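Local coordinates for protein short chain dehydrogenase (A0QTM2 homolog) (PDB 3SC4) that probably acts as an NAD(P)-dependent oxidoreductase of the short-chain dehydrogenase family, with a Rossmann-type fold, at residues R219-V231 and T242-V254. Numbering follows the deposited sequence.
Sequences RKPEVYADAAYVV and TLLCEDVLLESGV
R219 and E246 form the salt bridge between the two segments. NH1 of R219 donates to OE2 of E246 at 2.8 Å, with an N-H...O angle of 150°. OE2 receives it on its anti lone pair, and the guanidinium and carboxylate planes are turned 63° apart. A bend at chi2 brings the E246 carboxylate to the arginine. Its other oxygen, OE1, accepts from the backbone N of R197. The buried guanidinium has further partners: NE pairs with D261 and NH2 with N278 OD1. Both groups are thus held by several bonds, which probably favours their charged forms.

Beyond this pair the contact is mostly apolar. C245 SG lies over one face of the Y224 ring, 4.0 Å from its centroid, while Y224 OH donates a hydrogen bond to the backbone O of L194. A227 CB meets C245 CB at 3.7 Å. L249 is a knob among V223, D226, A227 and V230; D226 OD2 is satisfied by Y260 OH. V230 CG1 packs on V248 CG1 at 3.8 Å. At the far end of helix 245-252, S252 OG donates to L249 O, which also accepts from V254 N in the Schellman turn at G253.

Helices 222-231 and 245-252 cross at 55°. Helix 245-252 directly follows edge strand 242-244 of the parallel Rossmann sheet. Helix 222-231 packs between it and helix 20-30, with Y224 and A228 also touching strand 190-195.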
loop_
_atom_site.group_PDB
_atom_site.type_symbol
_atom_site.label_atom_id
_atom_site.label_comp_id
_atom_site.label_asym_id
_atom_site.label_seq_id
_atom_site.Cartn_x
_atom_site.Cartn_y
_atom_site.Cartn_z
ATOM N N ARG B 219 21.326 -16.015 7.015
ATOM C CA ARG B 219 21.455 -17.032 5.966
ATOM C C ARG B 219 21.986 -16.416 4.676
ATOM O O ARG B 219 21.954 -15.191 4.494
ATOM C CB ARG B 219 20.127 -17.765 5.715
ATOM C CG ARG B 219 19.802 -18.796 6.791
ATOM C CD ARG B 219 18.574 -19.654 6.481
ATOM N NE ARG B 219 18.581 -20.829 7.348
ATOM C CZ ARG B 219 17.572 -21.265 8.103
ATOM N NH1 ARG B 219 16.378 -20.689 8.093
ATOM N NH2 ARG B 219 17.762 -22.331 8.859
ATOM N N LYS B 220 22.472 -17.290 3.797
ATOM C CA LYS B 220 23.049 -16.892 2.509
ATOM C C LYS B 220 21.977 -16.567 1.455
ATOM O O LYS B 220 20.850 -17.031 1.545
ATOM C CB LYS B 220 23.996 -17.987 1.985
ATOM C CG LYS B 220 25.163 -18.307 2.916
ATOM C CD LYS B 220 26.231 -19.184 2.250
ATOM C CE LYS B 220 25.943 -20.709 2.388
ATOM N NZ LYS B 220 26.784 -21.574 1.436
ATOM N N PRO B 221 22.332 -15.757 0.447
ATOM C CA PRO B 221 21.341 -15.370 -0.564
ATOM C C PRO B 221 20.787 -16.540 -1.347
ATOM O O PRO B 221 19.688 -16.460 -1.891
ATOM C CB PRO B 221 22.105 -14.418 -1.491
ATOM C CG PRO B 221 23.502 -14.381 -1.000
ATOM C CD PRO B 221 23.586 -14.992 0.329
ATOM N N GLU B 222 21.548 -17.624 -1.388
ATOM C CA GLU B 222 21.094 -18.872 -1.995
ATOM C C GLU B 222 19.766 -19.357 -1.429
ATOM O O GLU B 222 19.010 -19.961 -2.139
ATOM C CB GLU B 222 22.163 -19.965 -1.848
ATOM C CG GLU B 222 23.315 -19.862 -2.879
ATOM C CD GLU B 222 24.472 -18.907 -2.477
ATOM O OE1 GLU B 222 24.382 -18.163 -1.472
ATOM O OE2 GLU B 222 25.495 -18.920 -3.200
ATOM N N VAL B 223 19.466 -19.093 -0.167
ATOM C CA VAL B 223 18.179 -19.499 0.361
ATOM C C VAL B 223 17.044 -18.876 -0.448
ATOM O O VAL B 223 16.047 -19.533 -0.687
ATOM C CB VAL B 223 18.013 -19.185 1.874
ATOM C CG1 VAL B 223 17.656 -17.708 2.115
ATOM C CG2 VAL B 223 16.971 -20.080 2.469
ATOM N N TYR B 224 17.234 -17.646 -0.919
ATOM C CA TYR B 224 16.259 -16.943 -1.756
ATOM C C TYR B 224 16.298 -17.440 -3.207
ATOM O O TYR B 224 15.255 -17.667 -3.829
ATOM C CB TYR B 224 16.554 -15.438 -1.742
ATOM C CG TYR B 224 15.398 -14.504 -1.420
ATOM C CD1 TYR B 224 14.153 -14.662 -2.003
ATOM C CD2 TYR B 224 15.595 -13.396 -0.580
ATOM C CE1 TYR B 224 13.109 -13.798 -1.722
ATOM C CE2 TYR B 224 14.554 -12.522 -0.292
ATOM C CZ TYR B 224 13.315 -12.732 -0.868
ATOM O OH TYR B 224 12.288 -11.868 -0.581
ATOM N N ALA B 225 17.505 -17.579 -3.757
ATOM C CA ALA B 225 17.687 -18.085 -5.139
ATOM C C ALA B 225 17.076 -19.482 -5.330
ATOM O O ALA B 225 16.289 -19.702 -6.242
ATOM C CB ALA B 225 19.161 -18.093 -5.527
ATOM N N ASP B 226 17.431 -20.420 -4.461
ATOM C CA ASP B 226 16.876 -21.780 -4.528
ATOM C C ASP B 226 15.358 -21.789 -4.328
ATOM O O ASP B 226 14.657 -22.503 -5.039
ATOM C CB ASP B 226 17.542 -22.716 -3.514
ATOM C CG ASP B 226 18.957 -23.122 -3.917
ATOM O OD1 ASP B 226 19.390 -22.795 -5.038
ATOM O OD2 ASP B 226 19.638 -23.791 -3.102
ATOM N N ALA B 227 14.838 -20.988 -3.398
ATOM C CA ALA B 227 13.373 -20.959 -3.199
ATOM C C ALA B 227 12.694 -20.392 -4.465
ATOM O O ALA B 227 11.720 -20.958 -4.960
ATOM C CB ALA B 227 12.963 -20.175 -1.932
ATOM N N ALA B 228 13.240 -19.306 -5.009
ATOM C CA ALA B 228 12.675 -18.686 -6.212
ATOM C C ALA B 228 12.578 -19.705 -7.339
ATOM O O ALA B 228 11.549 -19.812 -8.015
ATOM C CB ALA B 228 13.543 -17.490 -6.649
ATOM N N TYR B 229 13.668 -20.462 -7.505
ATOM C CA TYR B 229 13.792 -21.449 -8.558
ATOM C C TYR B 229 12.664 -22.463 -8.464
ATOM O O TYR B 229 12.014 -22.773 -9.446
ATOM C CB TYR B 229 15.160 -22.129 -8.467
ATOM C CG TYR B 229 15.447 -23.072 -9.625
ATOM C CD1 TYR B 229 15.892 -22.586 -10.864
ATOM C CD2 TYR B 229 15.262 -24.458 -9.479
ATOM C CE1 TYR B 229 16.150 -23.444 -11.925
ATOM C CE2 TYR B 229 15.507 -25.335 -10.534
ATOM C CZ TYR B 229 15.950 -24.828 -11.758
ATOM O OH TYR B 229 16.203 -25.715 -12.775
ATOM N N VAL B 230 12.420 -22.962 -7.267
ATOM C CA VAL B 230 11.325 -23.898 -7.050
ATOM C C VAL B 230 9.997 -23.288 -7.498
ATOM O O VAL B 230 9.237 -23.927 -8.225
ATOM C CB VAL B 230 11.239 -24.317 -5.572
ATOM C CG1 VAL B 230 9.948 -25.109 -5.311
ATOM C CG2 VAL B 230 12.526 -25.098 -5.156
ATOM N N VAL B 231 9.745 -22.042 -7.103
ATOM C CA VAL B 231 8.480 -21.372 -7.409
ATOM C C VAL B 231 8.334 -21.131 -8.912
ATOM O O VAL B 231 7.250 -21.343 -9.475
ATOM C CB VAL B 231 8.308 -20.043 -6.612
ATOM C CG1 VAL B 231 7.080 -19.260 -7.088
ATOM C CG2 VAL B 231 8.194 -20.333 -5.147
ATOM N N THR B 242 1.527 -16.038 -0.657
ATOM C CA THR B 242 2.540 -15.210 0.007
ATOM C C THR B 242 3.481 -16.197 0.718
ATOM O O THR B 242 3.192 -16.653 1.824
ATOM C CB THR B 242 1.923 -14.146 0.986
ATOM O OG1 THR B 242 1.179 -14.775 2.044
ATOM C CG2 THR B 242 1.019 -13.185 0.271
ATOM N N LEU B 243 4.594 -16.525 0.049
ATOM C CA LEU B 243 5.505 -17.634 0.439
ATOM C C LEU B 243 6.746 -17.227 1.253
ATOM O O LEU B 243 7.292 -16.124 1.096
ATOM C CB LEU B 243 5.996 -18.327 -0.833
ATOM C CG LEU B 243 4.874 -18.898 -1.699
ATOM C CD1 LEU B 243 5.342 -19.149 -3.116
ATOM C CD2 LEU B 243 4.357 -20.191 -1.050
ATOM N N LEU B 244 7.198 -18.152 2.099
ATOM C CA LEU B 244 8.458 -18.021 2.828
ATOM C C LEU B 244 9.530 -18.966 2.243
ATOM O O LEU B 244 9.234 -20.109 1.970
ATOM C CB LEU B 244 8.223 -18.381 4.293
ATOM C CG LEU B 244 7.344 -17.420 5.091
ATOM C CD1 LEU B 244 7.087 -17.945 6.513
ATOM C CD2 LEU B 244 7.988 -16.058 5.121
ATOM N N CYS B 245 10.777 -18.516 2.088
ATOM C CA CYS B 245 11.779 -19.325 1.397
ATOM C C CYS B 245 11.945 -20.734 2.005
ATOM O O CYS B 245 11.767 -21.755 1.335
ATOM C CB CYS B 245 13.128 -18.608 1.383
ATOM S SG CYS B 245 13.125 -17.086 0.396
ATOM N N GLU B 246 12.270 -20.774 3.286
ATOM C CA GLU B 246 12.547 -22.026 3.941
ATOM C C GLU B 246 11.367 -23.007 3.810
ATOM O O GLU B 246 11.560 -24.181 3.486
ATOM C CB GLU B 246 12.898 -21.781 5.402
ATOM C CG GLU B 246 14.267 -21.149 5.605
ATOM C CD GLU B 246 14.254 -19.631 5.553
ATOM O OE1 GLU B 246 13.379 -19.042 4.867
ATOM O OE2 GLU B 246 15.157 -19.031 6.182
ATOM N N ASP B 247 10.152 -22.517 4.002
ATOM C CA ASP B 247 8.965 -23.362 3.851
ATOM C C ASP B 247 8.865 -23.950 2.435
ATOM O O ASP B 247 8.582 -25.126 2.258
ATOM C CB ASP B 247 7.689 -22.585 4.208
ATOM C CG ASP B 247 7.753 -21.973 5.585
ATOM O OD1 ASP B 247 8.810 -21.419 5.944
ATOM O OD2 ASP B 247 6.753 -22.027 6.326
ATOM N N VAL B 248 9.093 -23.121 1.430
ATOM C CA VAL B 248 9.026 -23.564 0.051
ATOM C C VAL B 248 10.046 -24.672 -0.176
ATOM O O VAL B 248 9.753 -25.695 -0.835
ATOM C CB VAL B 248 9.274 -22.385 -0.908
ATOM C CG1 VAL B 248 9.555 -22.872 -2.320
ATOM C CG2 VAL B 248 8.079 -21.471 -0.882
ATOM N N LEU B 249 11.231 -24.479 0.393
ATOM C CA LEU B 249 12.310 -25.432 0.214
ATOM C C LEU B 249 12.000 -26.799 0.844
ATOM O O LEU B 249 12.186 -27.809 0.189
ATOM C CB LEU B 249 13.637 -24.847 0.702
ATOM C CG LEU B 249 14.204 -23.780 -0.273
ATOM C CD1 LEU B 249 15.264 -22.926 0.406
ATOM C CD2 LEU B 249 14.759 -24.401 -1.586
ATOM N N LEU B 250 11.500 -26.842 2.081
ATOM C CA LEU B 250 11.086 -28.121 2.706
ATOM C C LEU B 250 9.996 -28.829 1.936
ATOM O O LEU B 250 10.020 -30.040 1.820
ATOM C CB LEU B 250 10.563 -27.918 4.135
ATOM C CG LEU B 250 11.612 -27.504 5.142
ATOM C CD1 LEU B 250 10.982 -27.337 6.518
ATOM C CD2 LEU B 250 12.729 -28.522 5.182
ATOM N N GLU B 251 9.026 -28.072 1.437
ATOM C CA GLU B 251 7.910 -28.632 0.683
ATOM C C GLU B 251 8.415 -29.284 -0.615
ATOM O O GLU B 251 7.786 -30.213 -1.134
ATOM C CB GLU B 251 6.830 -27.548 0.438
ATOM C CG GLU B 251 5.977 -27.256 1.713
ATOM C CD GLU B 251 5.345 -25.847 1.804
ATOM O OE1 GLU B 251 5.374 -25.062 0.820
ATOM O OE2 GLU B 251 4.813 -25.525 2.900
ATOM N N SER B 252 9.563 -28.800 -1.115
ATOM C CA SER B 252 10.175 -29.267 -2.369
ATOM C C SER B 252 11.081 -30.485 -2.226
ATOM O O SER B 252 11.362 -31.156 -3.223
ATOM C CB SER B 252 10.997 -28.156 -3.019
ATOM O OG SER B 252 12.268 -28.026 -2.409
ATOM N N GLY B 253 11.553 -30.739 -1.002
ATOM C CA GLY B 253 12.366 -31.926 -0.684
ATOM C C GLY B 253 13.695 -31.654 0.001
ATOM O O GLY B 253 14.392 -32.579 0.399
ATOM N N VAL B 254 14.074 -30.394 0.131
ATOM C CA VAL B 254 15.247 -30.059 0.907
ATOM C C VAL B 254 15.001 -30.473 2.366
ATOM O O VAL B 254 13.979 -30.113 2.941
ATOM C CB VAL B 254 15.561 -28.562 0.811
ATOM C CG1 VAL B 254 16.739 -28.205 1.718
ATOM C CG2 VAL B 254 15.846 -28.172 -0.650
#